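Local coordinates for putative solute-binding component of ABC transporter (Clostridium phytofermentans, PDB 4YS6), which binds beta-D-glucose and probably serves as the sugar-capturing, solute-binding component of an ABC transporter, at residues Gln271-Asp283 / Leu348-Lys360. Residues are numbered along the deposited sequence; the frame is centred on the assembly and turned at random.
Sequences QDCDIANVKNMLD and LIDSGYYTEDQLK. With BGC (beta-D-glucopyranose), chain D.
Tyr-354 sets its phenol ring against the loop leading into helix 275-282, where OH donates to the backbone O of Cys-273 at 2.7 Å; the hydroxyl arrives tilted 27° from that carbonyl's plane, and the oxygen it meets lies at the ring's edge. CG1 of Ile-275 sits over one face of this ring, 4.0 Å from the centroid in a CH-pi contact, while CD2 of Tyr-353 lies over the centre of the opposite face, so the ring is sandwiched. Gln-49 also hydrogen-bonds the hydroxyl, and a water joining Asp-272 O to Asp-274 OD1 adds a weak bond.

Beside the ring the packing is close and apolar. Leu-348 CD1 meets CG2 of Val-278 tip to tip at 3.9 Å and also touches CB of Cys-273. The other branch of Val-278, CG1, held anti to the backbone N (chi1 177°), meets Leu-359 CD2 at 4.0 Å.

Toward the chain terminus the contact opens to solvent. An extended Lys-279 brings CE close to Gln-358 O, and its NZ makes a salt bridge with OXT of the poorly ordered Lys-360 at 3.1 Å, the hydrogen bond within it being weak.

At the other end of 271-283, Asp-272 accepts bonds from glucose O3 and O4 through its two carboxylate oxygens. It brings the loop before helix 275-282 to the sugar, whereas the C-terminal tail packs on the helix itself, away from the ligand. The fold is that of a type I periplasmic binding protein, whose sugar sits between two lobes.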
loop_
_atom_site.group_PDB
_atom_site.type_symbol
_atom_site.label_atom_id
_atom_site.label_comp_id
_atom_site.label_asym_id
_atom_site.label_seq_id
_atom_site.Cartn_x
_atom_site.Cartn_y
_atom_site.Cartn_z
ATOM N N GLN A 271 -3.149 5.561 4.279
ATOM C CA GLN A 271 -1.959 4.801 4.591
ATOM C C GLN A 271 -0.771 5.349 3.781
ATOM O O GLN A 271 -0.923 5.642 2.593
ATOM C CB GLN A 271 -2.214 3.325 4.293
ATOM C CG GLN A 271 -1.016 2.485 4.237
ATOM C CD GLN A 271 -1.292 1.065 3.735
ATOM O OE1 GLN A 271 -0.537 0.179 4.050
ATOM N NE2 GLN A 271 -2.391 0.846 2.970
ATOM N N ASP A 272 0.380 5.445 4.453
ATOM C CA ASP A 272 1.730 5.729 3.913
ATOM C C ASP A 272 2.320 7.031 4.472
ATOM O O ASP A 272 3.536 7.248 4.380
ATOM C CB ASP A 272 1.810 5.877 2.377
ATOM C CG ASP A 272 1.576 4.586 1.621
ATOM O OD1 ASP A 272 1.500 3.496 2.228
ATOM O OD2 ASP A 272 1.525 4.689 0.367
ATOM N N CYS A 273 1.470 7.911 4.990
ATOM C CA CYS A 273 1.893 9.248 5.398
ATOM C C CYS A 273 2.630 9.970 4.271
ATOM O O CYS A 273 3.726 10.536 4.489
ATOM C CB CYS A 273 2.777 9.202 6.650
ATOM S SG CYS A 273 1.840 8.647 8.098
ATOM N N ASP A 274 2.053 9.933 3.067
ATOM C CA ASP A 274 2.540 10.790 1.985
ATOM C C ASP A 274 2.520 12.244 2.451
ATOM O O ASP A 274 1.646 12.657 3.201
ATOM C CB ASP A 274 1.679 10.678 0.716
ATOM C CG ASP A 274 1.811 9.339 0.013
ATOM O OD1 ASP A 274 2.751 8.566 0.320
ATOM O OD2 ASP A 274 0.986 9.087 -0.900
ATOM N N ILE A 275 3.443 13.040 1.942
ATOM C CA ILE A 275 3.570 14.426 2.367
ATOM C C ILE A 275 2.290 15.218 2.130
ATOM O O ILE A 275 1.866 15.955 3.000
ATOM C CB ILE A 275 4.760 15.106 1.648
ATOM C CG1 ILE A 275 6.052 14.534 2.202
ATOM C CG2 ILE A 275 4.765 16.621 1.854
ATOM C CD1 ILE A 275 7.289 14.920 1.404
ATOM N N ALA A 276 1.685 15.083 0.957
ATOM C CA ALA A 276 0.452 15.799 0.646
ATOM C C ALA A 276 -0.626 15.504 1.687
ATOM O O ALA A 276 -1.347 16.412 2.127
ATOM C CB ALA A 276 -0.044 15.410 -0.739
ATOM N N ASN A 277 -0.737 14.228 2.054
ATOM C CA ASN A 277 -1.755 13.804 3.011
ATOM C C ASN A 277 -1.451 14.250 4.422
ATOM O O ASN A 277 -2.382 14.567 5.167
ATOM C CB ASN A 277 -1.918 12.300 2.963
ATOM C CG ASN A 277 -2.286 11.834 1.595
ATOM O OD1 ASN A 277 -1.485 11.939 0.671
ATOM N ND2 ASN A 277 -3.491 11.309 1.445
ATOM N N VAL A 278 -0.175 14.275 4.806
ATOM C CA VAL A 278 0.168 14.800 6.129
ATOM C C VAL A 278 -0.224 16.267 6.225
ATOM O O VAL A 278 -0.812 16.708 7.219
ATOM C CB VAL A 278 1.658 14.630 6.440
ATOM C CG1 VAL A 278 2.005 15.255 7.814
ATOM C CG2 VAL A 278 2.014 13.163 6.431
ATOM N N LYS A 279 0.079 17.040 5.196
ATOM C CA LYS A 279 -0.341 18.437 5.189
ATOM C C LYS A 279 -1.856 18.568 5.273
ATOM O O LYS A 279 -2.354 19.432 5.987
ATOM C CB LYS A 279 0.178 19.131 3.941
ATOM C CG LYS A 279 1.679 19.325 3.964
ATOM C CD LYS A 279 2.184 19.900 2.650
ATOM C CE LYS A 279 3.671 20.199 2.709
ATOM N NZ LYS A 279 4.112 21.008 1.526
ATOM N N ASN A 280 -2.591 17.702 4.576
ATOM C CA ASN A 280 -4.055 17.697 4.709
ATOM C C ASN A 280 -4.504 17.330 6.116
ATOM O O ASN A 280 -5.444 17.946 6.628
ATOM C CB ASN A 280 -4.697 16.749 3.733
ATOM C CG ASN A 280 -4.743 17.310 2.331
ATOM O OD1 ASN A 280 -4.494 18.498 2.103
ATOM N ND2 ASN A 280 -5.064 16.456 1.382
HETATM N N MSE A 281 -3.827 16.394 6.773
HETATM C CA MSE A 281 -4.208 16.079 8.156
HETATM C C MSE A 281 -4.018 17.291 9.055
HETATM O O MSE A 281 -4.839 17.536 9.957
HETATM C CB MSE A 281 -3.425 14.886 8.739
HETATM C CG MSE A 281 -3.735 13.571 8.110
HETATM SE SE MSE A 281 -2.980 12.049 9.156
HETATM C CE MSE A 281 -1.907 13.131 10.355
ATOM N N LEU A 282 -2.950 18.057 8.845
ATOM C CA LEU A 282 -2.728 19.265 9.642
ATOM C C LEU A 282 -3.808 20.328 9.429
ATOM O O LEU A 282 -3.991 21.209 10.277
ATOM C CB LEU A 282 -1.354 19.861 9.345
ATOM C CG LEU A 282 -0.173 18.904 9.566
ATOM C CD1 LEU A 282 1.160 19.616 9.435
ATOM C CD2 LEU A 282 -0.253 18.174 10.878
ATOM N N ASP A 283 -4.508 20.254 8.293
ATOM C CA ASP A 283 -5.595 21.187 7.976
ATOM C C ASP A 283 -6.955 20.567 8.230
ATOM O O ASP A 283 -7.979 21.127 7.840
ATOM C CB ASP A 283 -5.535 21.641 6.509
ATOM C CG ASP A 283 -4.450 22.675 6.252
ATOM O OD1 ASP A 283 -4.076 23.409 7.192
ATOM O OD2 ASP A 283 -3.984 22.760 5.096
ATOM N N LEU A 348 7.324 10.964 12.336
ATOM C CA LEU A 348 7.871 11.275 11.010
ATOM C C LEU A 348 9.069 12.215 11.025
ATOM O O LEU A 348 9.944 12.084 10.198
ATOM C CB LEU A 348 6.797 11.897 10.126
ATOM C CG LEU A 348 5.524 11.077 9.950
ATOM C CD1 LEU A 348 4.559 11.865 9.093
ATOM C CD2 LEU A 348 5.824 9.751 9.301
ATOM N N ILE A 349 9.100 13.146 11.968
ATOM C CA ILE A 349 10.170 14.142 12.021
ATOM C C ILE A 349 11.243 13.716 13.011
ATOM O O ILE A 349 12.418 13.679 12.665
ATOM C CB ILE A 349 9.620 15.519 12.384
ATOM C CG1 ILE A 349 8.714 16.049 11.263
ATOM C CG2 ILE A 349 10.748 16.514 12.648
ATOM C CD1 ILE A 349 9.445 16.415 9.994
ATOM N N ASP A 350 10.849 13.347 14.231
ATOM C CA ASP A 350 11.829 12.998 15.259
ATOM C C ASP A 350 12.538 11.665 14.920
ATOM O O ASP A 350 13.640 11.384 15.406
ATOM C CB ASP A 350 11.153 12.923 16.638
ATOM C CG ASP A 350 10.602 14.264 17.114
ATOM O OD1 ASP A 350 10.921 15.328 16.515
ATOM O OD2 ASP A 350 9.857 14.253 18.126
ATOM N N SER A 351 11.903 10.867 14.061
ATOM C CA SER A 351 12.465 9.619 13.548
ATOM C C SER A 351 13.383 9.811 12.346
ATOM O O SER A 351 14.017 8.854 11.885
ATOM C CB SER A 351 11.358 8.694 13.091
ATOM O OG SER A 351 10.791 9.268 11.933
ATOM N N GLY A 352 13.392 11.020 11.806
ATOM C CA GLY A 352 14.260 11.352 10.703
ATOM C C GLY A 352 13.674 10.959 9.369
ATOM O O GLY A 352 14.348 11.040 8.351
ATOM N N TYR A 353 12.423 10.527 9.345
ATOM C CA TYR A 353 11.846 10.089 8.070
ATOM C C TYR A 353 11.684 11.255 7.091
ATOM O O TYR A 353 12.066 11.161 5.919
ATOM C CB TYR A 353 10.493 9.408 8.301
ATOM C CG TYR A 353 10.068 8.564 7.121
ATOM C CD1 TYR A 353 10.557 7.281 6.965
ATOM C CD2 TYR A 353 9.211 9.058 6.150
ATOM C CE1 TYR A 353 10.200 6.497 5.890
ATOM C CE2 TYR A 353 8.840 8.261 5.043
ATOM C CZ TYR A 353 9.347 6.982 4.930
ATOM O OH TYR A 353 9.008 6.142 3.865
ATOM N N TYR A 354 11.111 12.347 7.577
ATOM C CA TYR A 354 10.977 13.588 6.827
ATOM C C TYR A 354 11.755 14.694 7.532
ATOM O O TYR A 354 12.047 14.583 8.720
ATOM C CB TYR A 354 9.521 14.003 6.724
ATOM C CG TYR A 354 8.642 13.121 5.857
ATOM C CD1 TYR A 354 9.076 12.672 4.623
ATOM C CD2 TYR A 354 7.359 12.774 6.265
ATOM C CE1 TYR A 354 8.252 11.897 3.809
ATOM C CE2 TYR A 354 6.518 12.001 5.457
ATOM C CZ TYR A 354 6.978 11.562 4.230
ATOM O OH TYR A 354 6.181 10.788 3.422
ATOM N N THR A 355 12.077 15.762 6.806
ATOM C CA THR A 355 12.619 16.965 7.418
ATOM C C THR A 355 11.463 17.896 7.688
ATOM O O THR A 355 10.420 17.787 7.043
ATOM C CB THR A 355 13.634 17.653 6.518
ATOM O OG1 THR A 355 12.952 18.234 5.401
ATOM C CG2 THR A 355 14.655 16.657 6.015
ATOM N N GLU A 356 11.639 18.825 8.621
ATOM C CA GLU A 356 10.551 19.718 9.002
ATOM C C GLU A 356 10.145 20.589 7.807
ATOM O O GLU A 356 8.984 20.976 7.687
ATOM C CB GLU A 356 10.952 20.599 10.201
ATOM C CG GLU A 356 9.828 20.816 11.225
ATOM C CD GLU A 356 10.185 21.833 12.308
ATOM O OE1 GLU A 356 10.369 23.024 11.968
ATOM O OE2 GLU A 356 10.280 21.445 13.497
ATOM N N ASP A 357 11.092 20.877 6.916
ATOM C CA ASP A 357 10.800 21.724 5.760
ATOM C C ASP A 357 9.832 21.014 4.824
ATOM O O ASP A 357 9.000 21.659 4.189
ATOM C CB ASP A 357 12.078 22.095 5.004
ATOM N N GLN A 358 9.933 19.689 4.749
ATOM C CA GLN A 358 9.061 18.915 3.869
ATOM C C GLN A 358 7.587 19.058 4.220
ATOM O O GLN A 358 6.725 18.935 3.349
ATOM C CB GLN A 358 9.441 17.432 3.892
ATOM C CG GLN A 358 10.714 17.132 3.129
ATOM C CD GLN A 358 11.108 15.688 3.176
ATOM O OE1 GLN A 358 11.499 15.172 4.219
ATOM N NE2 GLN A 358 11.010 15.016 2.038
ATOM N N LEU A 359 7.294 19.302 5.492
ATOM C CA LEU A 359 5.914 19.309 5.955
ATOM C C LEU A 359 5.411 20.737 6.091
ATOM O O LEU A 359 4.447 20.996 6.809
ATOM C CB LEU A 359 5.791 18.535 7.281
ATOM C CG LEU A 359 6.238 17.069 7.176
ATOM C CD1 LEU A 359 6.081 16.303 8.472
ATOM C CD2 LEU A 359 5.455 16.339 6.093
ATOM N N LYS A 360 6.070 21.656 5.386
ATOM C CA LYS A 360 5.566 23.015 5.205
ATOM C C LYS A 360 5.413 23.306 3.719
ATOM O O LYS A 360 4.475 23.982 3.296
ATOM C CB LYS A 360 6.499 24.047 5.834
ATOM C CG LYS A 360 7.075 23.634 7.168
ATOM C CD LYS A 360 7.569 24.839 7.955
ATOM C CE LYS A 360 8.807 24.507 8.775
ATOM N NZ LYS A 360 10.043 24.550 7.943
ATOM O OXT LYS A 360 6.232 22.868 2.907
HETATM C C2 BGC D . 1.400 -0.487 -0.840
HETATM C C3 BGC D . 0.862 0.801 -0.306
HETATM C C4 BGC D . 0.784 1.852 -1.331
HETATM C C5 BGC D . 0.061 1.401 -2.563
HETATM C C6 BGC D . 0.145 2.374 -3.719
HETATM C C1 BGC D . 0.508 -0.971 -2.000
HETATM O O1 BGC D . 0.929 -2.070 -2.528
HETATM O O2 BGC D . 1.409 -1.474 0.184
HETATM O O3 BGC D . 1.757 1.201 0.801
HETATM O O4 BGC D . 0.051 3.007 -0.851
HETATM O O5 BGC D . 0.667 0.146 -2.997
HETATM O O6 BGC D . 1.469 2.845 -3.921
HETATM O O HOH W 1 4.890 7.897 2.058
#